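Local coordinates for putative permease protein, ABC transporter (Porphyromonas gingivalis, PDB 3IS6), which probably takes part in transport across the cell membrane as a permease, of which this chain is one piece containing the MacB-like periplasmic core domain, at residues K67-L70 with K74-E77; R128-E133 with D137-I142; Q48-G53 with K204-M209. All blocks are in the same frame, centred on the assembly; numbering follows the deposited sequence. Where two conformers were deposited one is given.

Contacts 1 and 2 are neighbouring beta hairpins of one mixed sheet. Their centres lie 9 Å apart. Strand 54-70 of the first hairpin pairs with strand 128-131 of the second. I69 N lies 2.9 Å from R130 O and K67 O 3.0 Å from A132 N, both probable hydrogen bonds. In the chain, contact 1 closes before contact 2 opens. Contact 3 is a surface meeting of two helix ends on the opposite side of the chain's centre. Its centre is 41 Å from that of contact 1 and 38 Å from that of contact 2. Both hairpins are nested in the long loop it closes.

Contact 1: K67-L70 with K74-E77; sequences KMIL and KTYE
M68 and Y76 form a hydrogen-bonded pair of two antiparallel strand segments, 67-70 and 74-77. M68 N donates to Y76 O over 2.9 Å, and Y76 N returns a bond to M68 O over 2.8 Å. Both bonds are nearly straight. A third backbone bond runs from L70 N to K74 O at 2.9 Å. The return link at this end goes through a water. It donates to L70 O at 2.8 Å and accepts from K74 N.

Weaker CA-H...O contacts lie between these bonds. The alpha carbons of K67, T75 and I69 approach the carbonyls of Y76, M68 and K74 in turn. M68 O therefore receives Y76 N together with the T75 alpha carbon.

The side-chain contacts divide between the two faces of the hairpin. On one face, T75 pairs with I69 and also touches K67 diagonally. In one of the two conformers of I69, its CG1 lies 3.4 Å from T75 OG1; the other may differ. The other branch of the threonine, T75 CG2, meets K67 CB at 4.1 Å. It is put there by a chi1 of -69°, with CG2 anti to the backbone N and OG1 beside the backbone N. On the other face, L70 CB comes to the edge of the Y76 ring, 4.1 Å from Y76 CE2 and near the ring plane. M68, a selenomethionine, turns its selenium end away from segment 74-77.

K67 and E77 face each other as a non-hydrogen-bonded pair, yet their charged ends are not in contact, with K67 NZ and E77 OE2 6.6 Å apart.

M68 and L70 also pack on L129, and Y76 reaches M120. The other edge of strand 54-70 pairs with strand 128-131. The arrangement is that of a beta hairpin, here near the turn joining strands 54-70 and 74-83.

Contact 2: R128-E133 with D137-I142; sequences RLRPAE and DRAITI
R130 starts with CG between its backbone N and carbonyl carbon (chi1 74°) and bends again at chi3 (63°). These two turns carry its guanidinium back across to the carbonyls of D137 and R138. R130 NE donates to R138 O at 3.1 Å. This bond is nearly straight and R138 O lies in the guanidinium plane, but NE stands above the plane of the carbonyl. R130 NH2 reaches D137 O, also at 3.1 Å. That bond is more bent, at 137°, and again comes from above the carbonyl plane. The two bonds hold the loop before strand 140-146 against the arginine. NH1 forms a salt bridge with D72, so the guanidinium ties two hairpin turns together.

Next along, L129 and I140 make an antiparallel hydrogen-bonded pair. L129 N to I140 O and I140 N to L129 O each measure 2.8 Å. A139 CB faces this ladder, 3.5 Å from L129 O and 3.9 Å from R128 CB. L129 CD1 meets I142 CD1 at 4.1 Å on the buried face.

This hairpin lies inside the sheet. Strand 128-131 pairs on its other edge with strand 54-70, and strand 140-146 runs parallel to strand 109-113. L129 and I142 both pack on I112. Helix 236-241 of the second subunit comes in too, with its L240 packing on I140 and its V237 on P131.

Contact 3: Q48-G53 with K204-M209; sequences QEEIPG and KRHQDM
E50, in the last turn of helix 43-50, meets R205 and H206 in the last turn of helix 196-206. The contact is a small polar one at the protein surface. The backbones stay well apart, with the CA atoms of E50 and R205 10.6 Å from each other. Only the side chains bridge the distance.

E50 reaches out with a chain extended beyond CG (chi2 178°), which brings its carboxylate up to R205 and H206, one oxygen toward each. E50 OE1 and R205 NH1 form a salt bridge of doubtful geometry, because the model places the two atoms too close together. The opposite charges make the pairing reasonable, but its length and orientation cannot be relied on. R205 NH2 also has a long, weak ion pair with E201.

Both helices finish in the same way here. E50 and H206 are the last helical residues, and I51 and Q207 are the first to leave helical backbone angles. The contact thus joins the C-terminal ends of two helices that are far apart in the chain.

E50 and H206 reach toward each other from their two helices. They come closest at the ring edge, where H206 CE1 is 2.9 Å from E50 OE2. This oxygen lies near the ring plane, and the carboxylate and ring planes are 22° apart. H206 NE2 is 3.4 Å from E50 OE2, but the angle is too poor for a hydrogen bond. H206 ND1 is hydrogen-bonded to the carbonyl of M202 in its own helix, and the ring stacks with W174. These two partners probably fix the rotation of the imidazole. Beneath the polar pair, I51 packs on A198 and L199, and E50 touches M202.

Contact 1: K67-L70 with K74-E77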
loop_
_atom_site.group_PDB
_atom_site.type_symbol
_atom_site.label_atom_id
_atom_site.label_comp_id
_atom_site.label_asym_id
_atom_site.label_seq_id
_atom_site.Cartn_x
_atom_site.Cartn_y
_atom_site.Cartn_z
ATOM N N LYS A 67 -9.331 -8.466 11.271
ATOM C CA LYS A 67 -9.986 -8.149 12.512
ATOM C C LYS A 67 -9.837 -6.690 12.880
ATOM O O LYS A 67 -8.779 -6.164 12.798
ATOM C CB LYS A 67 -9.457 -9.023 13.610
ATOM C CG LYS A 67 -10.080 -10.334 13.629
ATOM C CD LYS A 67 -9.277 -11.306 14.351
ATOM C CE LYS A 67 -10.048 -12.607 14.510
ATOM N NZ LYS A 67 -9.476 -13.451 15.580
HETATM N N MSE A 68 -10.936 -6.062 13.242
HETATM C CA MSE A 68 -11.000 -4.671 13.641
HETATM C C MSE A 68 -11.531 -4.557 15.068
HETATM O O MSE A 68 -12.424 -5.246 15.411
HETATM C CB MSE A 68 -11.918 -3.882 12.732
HETATM C CG MSE A 68 -11.571 -3.851 11.294
HETATM SE SE MSE A 68 -9.972 -2.989 10.825
HETATM C CE MSE A 68 -10.471 -1.250 10.933
ATOM N N ILE A 69 -10.978 -3.677 15.873
ATOM C CA ILE A 69 -11.446 -3.402 17.165
ATOM C C ILE A 69 -12.236 -2.076 17.184
ATOM O O ILE A 69 -11.741 -1.093 16.716
ATOM C CB ILE A 69 -10.303 -3.378 18.198
ATOM C CG1 ILE A 69 -9.573 -4.723 18.196
ATOM C CG2 ILE A 69 -10.858 -3.059 19.597
ATOM C CD1 ILE A 69 -8.351 -4.767 19.095
ATOM N N LEU A 70 -13.416 -2.081 17.761
ATOM C CA LEU A 70 -14.250 -0.896 17.788
ATOM C C LEU A 70 -14.113 -0.194 19.119
ATOM O O LEU A 70 -14.316 -0.780 20.112
ATOM C CB LEU A 70 -15.692 -1.283 17.585
ATOM C CG LEU A 70 -16.734 -0.193 17.619
ATOM C CD1 LEU A 70 -16.575 0.768 16.520
ATOM C CD2 LEU A 70 -18.089 -0.783 17.651
ATOM N N LYS A 74 -14.493 -4.285 21.659
ATOM C CA LYS A 74 -14.894 -5.471 20.948
ATOM C C LYS A 74 -14.270 -5.618 19.567
ATOM O O LYS A 74 -14.099 -4.680 18.877
ATOM C CB LYS A 74 -16.412 -5.568 20.872
ATOM C CG LYS A 74 -17.040 -5.573 22.220
ATOM C CD LYS A 74 -18.483 -5.849 22.232
ATOM C CE LYS A 74 -18.980 -6.006 23.644
ATOM N NZ LYS A 74 -20.418 -5.943 23.722
ATOM N N THR A 75 -14.001 -6.854 19.203
ATOM C CA THR A 75 -13.336 -7.223 17.975
ATOM C C THR A 75 -14.305 -7.827 16.986
ATOM O O THR A 75 -15.137 -8.594 17.341
ATOM C CB THR A 75 -12.229 -8.218 18.257
ATOM O OG1 THR A 75 -11.190 -7.570 18.969
ATOM C CG2 THR A 75 -11.666 -8.697 17.030
ATOM N N TYR A 76 -14.199 -7.416 15.741
ATOM C CA TYR A 76 -15.055 -7.866 14.675
ATOM C C TYR A 76 -14.273 -8.281 13.445
ATOM O O TYR A 76 -13.401 -7.598 13.026
ATOM C CB TYR A 76 -16.035 -6.763 14.302
ATOM C CG TYR A 76 -16.902 -6.384 15.457
ATOM C CD1 TYR A 76 -18.000 -7.118 15.779
ATOM C CD2 TYR A 76 -16.576 -5.344 16.271
ATOM C CE1 TYR A 76 -18.762 -6.805 16.835
ATOM C CE2 TYR A 76 -17.342 -5.030 17.342
ATOM C CZ TYR A 76 -18.432 -5.760 17.617
ATOM O OH TYR A 76 -19.195 -5.467 18.669
ATOM N N GLU A 77 -14.635 -9.408 12.877
ATOM C CA GLU A 77 -14.067 -9.847 11.634
ATOM C C GLU A 77 -14.788 -9.100 10.532
ATOM O O GLU A 77 -15.977 -9.095 10.477
ATOM C CB GLU A 77 -14.233 -11.352 11.499
ATOM C CG GLU A 77 -13.769 -11.937 10.193
ATOM C CD GLU A 77 -14.199 -13.382 9.998
ATOM O OE1 GLU A 77 -15.276 -13.626 9.439
ATOM O OE2 GLU A 77 -13.453 -14.271 10.414
HETATM O O HOH W 1 -16.543 -2.172 21.119
#

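Contact 2: R128-E133 with D137-I142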
loop_
_atom_site.group_PDB
_atom_site.type_symbol
_atom_site.label_atom_id
_atom_site.label_comp_id
_atom_site.label_asym_id
_atom_site.label_seq_id
_atom_site.Cartn_x
_atom_site.Cartn_y
_atom_site.Cartn_z
ATOM N N ARG A 128 -14.972 4.885 16.148
ATOM C CA ARG A 128 -13.634 4.674 15.659
ATOM C C ARG A 128 -13.188 3.200 15.675
ATOM O O ARG A 128 -13.407 2.512 16.628
ATOM C CB ARG A 128 -12.652 5.537 16.428
ATOM C CG ARG A 128 -12.848 7.022 16.241
ATOM C CD ARG A 128 -12.212 7.825 17.358
ATOM N NE ARG A 128 -12.757 7.469 18.659
ATOM C CZ ARG A 128 -12.740 8.243 19.737
ATOM N NH1 ARG A 128 -12.202 9.442 19.699
ATOM N NH2 ARG A 128 -13.256 7.807 20.858
ATOM N N LEU A 129 -12.572 2.786 14.586
ATOM C CA LEU A 129 -12.116 1.435 14.330
ATOM C C LEU A 129 -10.609 1.398 14.120
ATOM O O LEU A 129 -10.068 2.266 13.524
ATOM C CB LEU A 129 -12.740 0.909 13.042
ATOM C CG LEU A 129 -14.145 0.379 12.978
ATOM C CD1 LEU A 129 -14.565 0.088 11.623
ATOM C CD2 LEU A 129 -14.227 -0.828 13.759
ATOM N N ARG A 130 -9.944 0.370 14.590
ATOM C CA ARG A 130 -8.576 0.132 14.190
ATOM C C ARG A 130 -8.233 -1.348 14.093
ATOM O O ARG A 130 -8.891 -2.162 14.637
ATOM C CB ARG A 130 -7.613 0.887 15.063
ATOM C CG ARG A 130 -7.441 0.344 16.382
ATOM C CD ARG A 130 -6.361 1.084 17.110
ATOM N NE ARG A 130 -6.668 2.473 17.321
ATOM C CZ ARG A 130 -7.208 2.930 18.423
ATOM N NH1 ARG A 130 -7.505 2.086 19.368
ATOM N NH2 ARG A 130 -7.473 4.209 18.575
ATOM N N PRO A 131 -7.191 -1.674 13.373
ATOM C CA PRO A 131 -6.852 -3.065 13.181
ATOM C C PRO A 131 -6.538 -3.648 14.514
ATOM O O PRO A 131 -5.984 -3.012 15.343
ATOM C CB PRO A 131 -5.603 -2.998 12.320
ATOM C CG PRO A 131 -5.646 -1.748 11.714
ATOM C CD PRO A 131 -6.255 -0.819 12.653
ATOM N N ALA A 132 -6.887 -4.889 14.693
ATOM C CA ALA A 132 -6.815 -5.480 15.988
ATOM C C ALA A 132 -5.414 -5.460 16.561
ATOM O O ALA A 132 -5.257 -5.358 17.722
ATOM C CB ALA A 132 -7.351 -6.854 15.963
ATOM N N GLU A 133 -4.405 -5.577 15.747
ATOM C CA GLU A 133 -3.071 -5.715 16.290
ATOM C C GLU A 133 -2.275 -4.421 16.369
ATOM O O GLU A 133 -1.162 -4.424 16.811
ATOM C CB GLU A 133 -2.294 -6.788 15.540
ATOM N N ASP A 137 -2.765 4.894 18.465
ATOM C CA ASP A 137 -4.082 5.438 18.666
ATOM C C ASP A 137 -4.712 6.014 17.419
ATOM O O ASP A 137 -5.792 6.499 17.460
ATOM C CB ASP A 137 -4.232 6.327 19.899
ATOM C CG ASP A 137 -3.565 7.630 19.778
ATOM O OD1 ASP A 137 -3.283 8.045 18.665
ATOM O OD2 ASP A 137 -3.308 8.252 20.825
ATOM N N ARG A 138 -4.023 5.918 16.303
ATOM C CA ARG A 138 -4.621 6.278 15.038
ATOM C C ARG A 138 -5.788 5.348 14.744
ATOM O O ARG A 138 -5.718 4.178 14.963
ATOM C CB ARG A 138 -3.603 6.191 13.913
ATOM C CG ARG A 138 -4.180 6.276 12.554
ATOM C CD ARG A 138 -3.125 6.381 11.500
ATOM N NE ARG A 138 -2.578 7.708 11.503
ATOM C CZ ARG A 138 -2.146 8.367 10.452
ATOM N NH1 ARG A 138 -2.179 7.845 9.256
ATOM N NH2 ARG A 138 -1.692 9.571 10.620
ATOM N N ALA A 139 -6.861 5.910 14.248
ATOM C CA ALA A 139 -8.056 5.147 13.990
ATOM C C ALA A 139 -8.819 5.602 12.767
ATOM O O ALA A 139 -8.667 6.687 12.316
ATOM C CB ALA A 139 -8.934 5.176 15.180
ATOM N N ILE A 140 -9.663 4.738 12.266
ATOM C CA ILE A 140 -10.535 5.043 11.177
ATOM C C ILE A 140 -11.899 5.393 11.740
ATOM O O ILE A 140 -12.386 4.716 12.587
ATOM C CB ILE A 140 -10.684 3.849 10.268
ATOM C CG1 ILE A 140 -9.327 3.363 9.803
ATOM C CG2 ILE A 140 -11.473 4.198 9.105
ATOM C CD1 ILE A 140 -9.318 1.923 9.397
ATOM N N THR A 141 -12.489 6.457 11.235
ATOM C CA THR A 141 -13.783 6.923 11.653
ATOM C C THR A 141 -14.877 6.411 10.761
ATOM O O THR A 141 -14.754 6.456 9.583
ATOM C CB THR A 141 -13.841 8.427 11.557
ATOM O OG1 THR A 141 -12.904 8.994 12.449
ATOM C CG2 THR A 141 -15.158 8.905 11.906
ATOM N N ILE A 142 -15.979 5.978 11.317
ATOM C CA ILE A 142 -17.069 5.509 10.493
ATOM C C ILE A 142 -17.911 6.677 9.980
ATOM O O ILE A 142 -18.604 7.309 10.705
ATOM C CB ILE A 142 -17.945 4.542 11.269
ATOM C CG1 ILE A 142 -17.142 3.326 11.678
ATOM C CG2 ILE A 142 -19.118 4.146 10.486
ATOM C CD1 ILE A 142 -17.860 2.433 12.495
#

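Contact 3: Q48-G53 with K204-M209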
loop_
_atom_site.group_PDB
_atom_site.type_symbol
_atom_site.label_atom_id
_atom_site.label_comp_id
_atom_site.label_asym_id
_atom_site.label_seq_id
_atom_site.Cartn_x
_atom_site.Cartn_y
_atom_site.Cartn_z
ATOM N N GLN A 48 -12.299 5.470 -18.799
ATOM C CA GLN A 48 -13.313 6.492 -18.735
ATOM C C GLN A 48 -12.924 7.744 -19.482
ATOM O O GLN A 48 -13.729 8.345 -20.132
ATOM C CB GLN A 48 -13.649 6.883 -17.312
ATOM C CG GLN A 48 -14.905 7.672 -17.251
ATOM C CD GLN A 48 -15.427 7.855 -15.889
ATOM O OE1 GLN A 48 -15.473 6.952 -15.110
ATOM N NE2 GLN A 48 -15.843 9.047 -15.594
ATOM N N GLU A 49 -11.689 8.151 -19.317
ATOM C CA GLU A 49 -11.173 9.303 -20.010
ATOM C C GLU A 49 -11.044 9.129 -21.507
ATOM O O GLU A 49 -11.340 10.027 -22.230
ATOM C CB GLU A 49 -9.871 9.767 -19.375
ATOM N N GLU A 50 -10.588 7.974 -21.955
ATOM C CA GLU A 50 -10.200 7.781 -23.332
ATOM C C GLU A 50 -11.084 6.979 -24.273
ATOM O O GLU A 50 -10.910 7.059 -25.456
ATOM C CB GLU A 50 -8.790 7.212 -23.386
ATOM C CG GLU A 50 -7.787 8.095 -22.741
ATOM C CD GLU A 50 -6.396 7.545 -22.721
ATOM O OE1 GLU A 50 -6.109 6.609 -23.452
ATOM O OE2 GLU A 50 -5.579 8.062 -21.969
ATOM N N ILE A 51 -12.008 6.184 -23.776
ATOM C CA ILE A 51 -12.713 5.283 -24.653
ATOM C C ILE A 51 -14.128 5.732 -24.910
ATOM O O ILE A 51 -14.882 5.951 -24.005
ATOM C CB ILE A 51 -12.737 3.888 -24.076
ATOM C CG1 ILE A 51 -11.323 3.396 -23.836
ATOM C CG2 ILE A 51 -13.468 2.982 -24.978
ATOM C CD1 ILE A 51 -10.665 2.916 -25.003
ATOM N N PRO A 52 -14.461 5.875 -26.175
ATOM C CA PRO A 52 -15.749 6.385 -26.594
ATOM C C PRO A 52 -16.855 5.444 -26.259
ATOM O O PRO A 52 -16.693 4.279 -26.400
ATOM C CB PRO A 52 -15.595 6.431 -28.108
ATOM C CG PRO A 52 -14.716 5.376 -28.406
ATOM C CD PRO A 52 -13.703 5.398 -27.332
ATOM N N GLY A 53 -17.983 5.958 -25.850
ATOM C CA GLY A 53 -19.079 5.094 -25.536
ATOM C C GLY A 53 -19.068 4.510 -24.146
ATOM O O GLY A 53 -19.896 3.708 -23.839
ATOM N N LYS A 204 -1.368 0.760 -25.830
ATOM C CA LYS A 204 -0.124 1.175 -26.444
ATOM C C LYS A 204 0.378 2.529 -25.935
ATOM O O LYS A 204 1.546 2.733 -25.786
ATOM C CB LYS A 204 -0.275 1.177 -27.952
ATOM C CG LYS A 204 -0.365 -0.204 -28.548
ATOM C CD LYS A 204 -0.756 -0.184 -29.992
ATOM C CE LYS A 204 -0.545 -1.529 -30.656
ATOM N NZ LYS A 204 -0.769 -1.418 -32.120
ATOM N N ARG A 205 -0.538 3.435 -25.684
ATOM C CA ARG A 205 -0.224 4.730 -25.132
ATOM C C ARG A 205 0.366 4.657 -23.749
ATOM O O ARG A 205 1.200 5.452 -23.412
ATOM C CB ARG A 205 -1.471 5.569 -25.023
ATOM C CG ARG A 205 -1.790 6.455 -26.154
ATOM C CD ARG A 205 -3.096 7.137 -25.877
ATOM N NE ARG A 205 -4.082 6.758 -26.854
ATOM C CZ ARG A 205 -5.302 6.335 -26.607
ATOM N NH1 ARG A 205 -5.774 6.223 -25.397
ATOM N NH2 ARG A 205 -6.053 6.017 -27.610
ATOM N N HIS A 206 -0.115 3.752 -22.921
ATOM C CA HIS A 206 0.260 3.778 -21.537
ATOM C C HIS A 206 1.201 2.732 -21.056
ATOM O O HIS A 206 1.735 2.857 -20.001
ATOM C CB HIS A 206 -0.965 3.639 -20.688
ATOM C CG HIS A 206 -1.868 4.812 -20.718
ATOM N ND1 HIS A 206 -2.896 4.925 -21.610
ATOM C CD2 HIS A 206 -1.926 5.900 -19.939
ATOM C CE1 HIS A 206 -3.549 6.041 -21.389
ATOM N NE2 HIS A 206 -2.975 6.652 -20.380
ATOM N N GLN A 207 1.372 1.671 -21.798
ATOM C CA GLN A 207 2.059 0.516 -21.291
ATOM C C GLN A 207 3.369 0.284 -21.990
ATOM O O GLN A 207 3.425 0.224 -23.183
ATOM C CB GLN A 207 1.166 -0.708 -21.489
ATOM C CG GLN A 207 1.548 -1.888 -20.679
ATOM C CD GLN A 207 0.636 -3.041 -20.889
ATOM O OE1 GLN A 207 0.555 -3.593 -21.961
ATOM N NE2 GLN A 207 -0.061 -3.417 -19.849
ATOM N N ASP A 208 4.435 0.129 -21.243
ATOM C CA ASP A 208 5.692 -0.136 -21.895
ATOM C C ASP A 208 5.628 -1.567 -22.340
ATOM O O ASP A 208 5.414 -2.428 -21.533
ATOM C CB ASP A 208 6.853 0.058 -20.925
HETATM N N MSE A 209 5.783 -1.817 -23.627
HETATM C CA MSE A 209 5.636 -3.167 -24.130
HETATM C C MSE A 209 6.912 -3.977 -24.062
HETATM O O MSE A 209 6.921 -5.168 -24.281
HETATM C CB MSE A 209 5.033 -3.173 -25.530
HETATM C CG MSE A 209 3.935 -2.153 -25.755
HETATM SE SE MSE A 209 2.039 -2.530 -25.371
HETATM C CE MSE A 209 1.333 -2.750 -27.125
#